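Local structure of Glyoxalase/bleomycin resistance protein/dioxygenase (4MYM) at residues 45-48 and 49-53; 103-107 and 108-112. The protein is of unproven function but belongs to the glyoxalase/bleomycin resistance/dioxygenase superfamily, whose members bind or chemically transform small molecules, commonly with the help of a metal ion. All coordinates share one frame; numbering follows the deposited sequence.

Contact 1: residues 45-48 and 49-53; sequences VEFY and TTKLG
Residues 45-48 and 49-53 span the last turns of helix 41-51 and the two residues after it, a local contact at the end of the helix that follows strand 33-38 and precedes strand 56-60; Gly53 leaves helical geometry with positive phi. Thr49 OG1 donates to Val45 O at 2.7 Å, while Thr49 N reaches that oxygen at 3.1 Å from the opposite face of the carbonyl plane. Thr50 repeats the pattern on Glu46 O, with OG1 at 2.7 Å. Both hydroxyls sit between backbone N and carbonyl carbon (chi1 54° in Thr49, 71° in Thr50), which turns them back toward the carbonyls four residues earlier, and each acceptor is gripped by two donors. The Glu46 chain bends at chi2, bringing OE2 to 3.3 Å from the methyl CG2 of Thr50. Lys51 N bonds to Phe47 O at 2.9 Å, but Leu52 N to Tyr48 O is a weak bond as the helix gives out. Lys51 CG lies over one face of the Phe47 ring. Leu52 CD1 meets both aromatic side chains, 3.9 Å from Phe47 CE1 and 4.0 Å from Tyr48 CD1. Tyr48 OH hydrogen-bonds Glu147, Phe47 packs on Ile123 and Pro144, and Leu52 rests against Trp149 and Tyr151 of strand 147-154, while Val45 touches Leu75 and Ala64 of strands 72-77 and 63-66.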
# COMPACT_ATOMS: atom_id res chain seq x y z
N VAL A 45 -2.04 -3.37 15.85
CA VAL A 45 -3.09 -4.40 15.72
C VAL A 45 -4.41 -3.89 16.34
O VAL A 45 -5.46 -4.04 15.74
CB VAL A 45 -2.66 -5.75 16.34
CG1 VAL A 45 -3.84 -6.70 16.51
CG2 VAL A 45 -1.56 -6.40 15.51
N GLU A 46 -4.33 -3.29 17.51
CA GLU A 46 -5.51 -2.74 18.19
C GLU A 46 -6.25 -1.70 17.32
O GLU A 46 -7.48 -1.72 17.21
CB GLU A 46 -5.09 -2.13 19.53
CG GLU A 46 -6.20 -1.47 20.34
CD GLU A 46 -7.26 -2.45 20.84
OE1 GLU A 46 -7.05 -3.70 20.77
OE2 GLU A 46 -8.31 -1.97 21.33
N PHE A 47 -5.49 -0.81 16.69
CA PHE A 47 -6.06 0.23 15.82
C PHE A 47 -6.83 -0.36 14.62
O PHE A 47 -8.00 -0.04 14.41
CB PHE A 47 -4.95 1.18 15.34
CG PHE A 47 -5.42 2.28 14.42
CD1 PHE A 47 -5.53 2.08 13.06
CD2 PHE A 47 -5.75 3.54 14.93
CE1 PHE A 47 -5.97 3.08 12.21
CE2 PHE A 47 -6.18 4.56 14.09
CZ PHE A 47 -6.29 4.33 12.72
N TYR A 48 -6.18 -1.23 13.84
CA TYR A 48 -6.81 -1.70 12.60
C TYR A 48 -7.99 -2.62 12.84
O TYR A 48 -8.95 -2.59 12.06
CB TYR A 48 -5.79 -2.35 11.65
CG TYR A 48 -4.70 -1.37 11.31
CD1 TYR A 48 -4.90 -0.34 10.39
CD2 TYR A 48 -3.48 -1.43 11.98
CE1 TYR A 48 -3.90 0.58 10.12
CE2 TYR A 48 -2.47 -0.52 11.71
CZ TYR A 48 -2.69 0.48 10.80
OH TYR A 48 -1.66 1.35 10.57
N THR A 49 -7.92 -3.41 13.92
CA THR A 49 -9.01 -4.30 14.30
C THR A 49 -10.20 -3.53 14.88
O THR A 49 -11.31 -3.60 14.35
CB THR A 49 -8.56 -5.37 15.31
OG1 THR A 49 -7.95 -4.74 16.45
CG2 THR A 49 -7.56 -6.32 14.67
N THR A 50 -9.98 -2.78 15.95
CA THR A 50 -11.11 -2.15 16.66
C THR A 50 -11.65 -0.90 15.96
O THR A 50 -12.86 -0.67 15.98
CB THR A 50 -10.76 -1.79 18.11
OG1 THR A 50 -9.85 -0.70 18.12
CG2 THR A 50 -10.14 -2.99 18.83
N LYS A 51 -10.79 -0.12 15.32
CA LYS A 51 -11.23 1.13 14.67
C LYS A 51 -11.67 0.91 13.24
O LYS A 51 -12.67 1.50 12.82
CB LYS A 51 -10.14 2.19 14.68
CG LYS A 51 -9.50 2.45 16.03
CD LYS A 51 -10.47 3.07 17.01
CE LYS A 51 -9.76 3.52 18.28
NZ LYS A 51 -8.67 4.49 18.00
N LEU A 52 -10.93 0.10 12.48
CA LEU A 52 -11.25 -0.08 11.07
C LEU A 52 -11.87 -1.44 10.69
O LEU A 52 -12.22 -1.63 9.53
CB LEU A 52 -10.00 0.16 10.20
CG LEU A 52 -9.35 1.53 10.35
CD1 LEU A 52 -8.20 1.66 9.37
CD2 LEU A 52 -10.39 2.63 10.14
N GLY A 53 -11.99 -2.36 11.65
CA GLY A 53 -12.72 -3.61 11.45
C GLY A 53 -11.99 -4.72 10.73
O GLY A 53 -12.62 -5.64 10.19

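Contact 2: residues 103-107 and 108-112; sequences VELSS and PVEID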
# COMPACT_ATOMS: atom_id res chain seq x y z
N VAL A 103 -9.31 4.42 -0.06
CA VAL A 103 -10.50 3.60 -0.06
C VAL A 103 -11.56 4.36 -0.85
O VAL A 103 -12.04 5.39 -0.40
CB VAL A 103 -10.98 3.37 1.39
CG1 VAL A 103 -12.29 2.60 1.42
CG2 VAL A 103 -9.90 2.68 2.21
N GLU A 104 -11.93 3.87 -2.03
CA GLU A 104 -12.90 4.57 -2.83
C GLU A 104 -14.28 4.15 -2.35
O GLU A 104 -14.56 2.96 -2.27
CB GLU A 104 -12.77 4.25 -4.31
CG GLU A 104 -13.81 5.02 -5.13
CD GLU A 104 -13.67 4.87 -6.63
OE1 GLU A 104 -12.67 4.27 -7.11
OE2 GLU A 104 -14.59 5.35 -7.33
N LEU A 105 -15.14 5.12 -2.04
CA LEU A 105 -16.55 4.83 -1.74
C LEU A 105 -17.43 5.17 -2.95
O LEU A 105 -16.98 5.80 -3.90
CB LEU A 105 -16.99 5.61 -0.51
CG LEU A 105 -16.22 5.35 0.80
CD1 LEU A 105 -16.97 5.95 1.97
CD2 LEU A 105 -15.99 3.86 1.06
N SER A 106 -18.70 4.75 -2.90
CA SER A 106 -19.58 4.81 -4.05
C SER A 106 -20.37 6.11 -4.22
O SER A 106 -21.02 6.28 -5.24
CB SER A 106 -20.57 3.64 -4.01
OG SER A 106 -19.86 2.43 -3.95
N SER A 107 -20.34 7.01 -3.24
CA SER A 107 -20.99 8.31 -3.40
C SER A 107 -20.46 9.31 -2.37
O SER A 107 -20.05 8.91 -1.29
CB SER A 107 -22.51 8.18 -3.23
OG SER A 107 -22.91 8.57 -1.92
N PRO A 108 -20.49 10.61 -2.71
CA PRO A 108 -20.05 11.68 -1.80
C PRO A 108 -20.76 11.68 -0.46
O PRO A 108 -20.16 11.98 0.56
CB PRO A 108 -20.37 12.95 -2.58
CG PRO A 108 -20.23 12.54 -3.99
CD PRO A 108 -20.74 11.13 -4.06
N VAL A 109 -22.03 11.29 -0.46
CA VAL A 109 -22.81 11.31 0.75
C VAL A 109 -22.39 10.18 1.70
O VAL A 109 -22.48 10.31 2.93
CB VAL A 109 -24.32 11.34 0.38
CG1 VAL A 109 -25.10 10.30 1.13
CG2 VAL A 109 -24.86 12.75 0.60
N GLU A 110 -21.91 9.07 1.14
CA GLU A 110 -21.35 8.00 1.94
C GLU A 110 -20.08 8.42 2.72
O GLU A 110 -19.79 7.86 3.81
CB GLU A 110 -21.05 6.75 1.07
CG GLU A 110 -20.77 5.52 1.92
CD GLU A 110 -20.47 4.27 1.10
OE1 GLU A 110 -20.64 4.29 -0.14
OE2 GLU A 110 -20.07 3.27 1.72
N ILE A 111 -19.35 9.38 2.16
CA ILE A 111 -18.16 9.95 2.84
C ILE A 111 -18.56 10.54 4.20
O ILE A 111 -17.97 10.21 5.23
CB ILE A 111 -17.46 11.00 1.94
CG1 ILE A 111 -16.93 10.34 0.67
CG2 ILE A 111 -16.33 11.72 2.69
CD1 ILE A 111 -15.81 9.32 0.87
N ASP A 112 -19.60 11.36 4.22
CA ASP A 112 -20.04 11.98 5.47
C ASP A 112 -20.52 10.95 6.48
O ASP A 112 -20.27 11.09 7.66
CB ASP A 112 -21.11 13.04 5.21
CG ASP A 112 -20.62 14.16 4.32
OD1 ASP A 112 -20.48 13.93 3.10
OD2 ASP A 112 -20.38 15.28 4.82
O HOH W 1 -19.11 2.24 -1.12
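Leu105 and Glu110 cross at about a right angle in a beta-to-alpha turn from strand 99-104 into helix 108-120, with Ser107 as the helix N-cap. The Leu105 methyl CD1 meets the aliphatic part of the glutamate, 3.8 Å from Glu110 CG, and also touches Ile111 CD1 at 3.7 Å, where the two branched chains meet obliquely. Glu110 CG is anti to the backbone N (chi1 -167°) and the chain runs on extended, carrying the carboxylate back past Leu105 toward the start of the turn. There OE1 accepts a weak bond from Ser106 N, so the glutamate passes across Leu105 and reaches the loop backbone. At the cap, Ser107 OG accepts from Glu110 N at 3.3 Å, with an N-H...O angle of 155°, and more weakly from Val109 N. Two amides of the first helical turn thus share one hydroxyl oxygen. Glu110 N also makes a weak bond to Ser107 O. Ile111 continues inward onto Ala153 and Ile139 of the sheet, and the Asp112 carboxylate forms a salt bridge with Arg137. On the strand side, Glu104 N donates to Thr32 OG1 of the second subunit. A water connects the loop to the glutamate, lying 2.9 Å from Ser106 OG and donating to Glu110 OE1 at 2.7 Å.

In the fold
From the N terminus, the chain forms helix 15-24, passes through strand 33-38 into helix 41-51, where contact 1 lies, and then makes strands 56-60, 63-66 and 72-77. After helix 78-85 it enters strand 99-104, and contact 2 closes the short turn from that strand into helix 108-120. Contact 1, local to one helix end, closes no long loop. The contacts are in series, neither nested nor crossed, and do not touch: their centres are 20 Å apart. Contact 1 lies at the exit from helix 41-51, contact 2 at the entry into helix 108-120. Both border strand 147-154, contact 1 through side chains, contact 2 partly through backbone bonds of Val103 and Leu105.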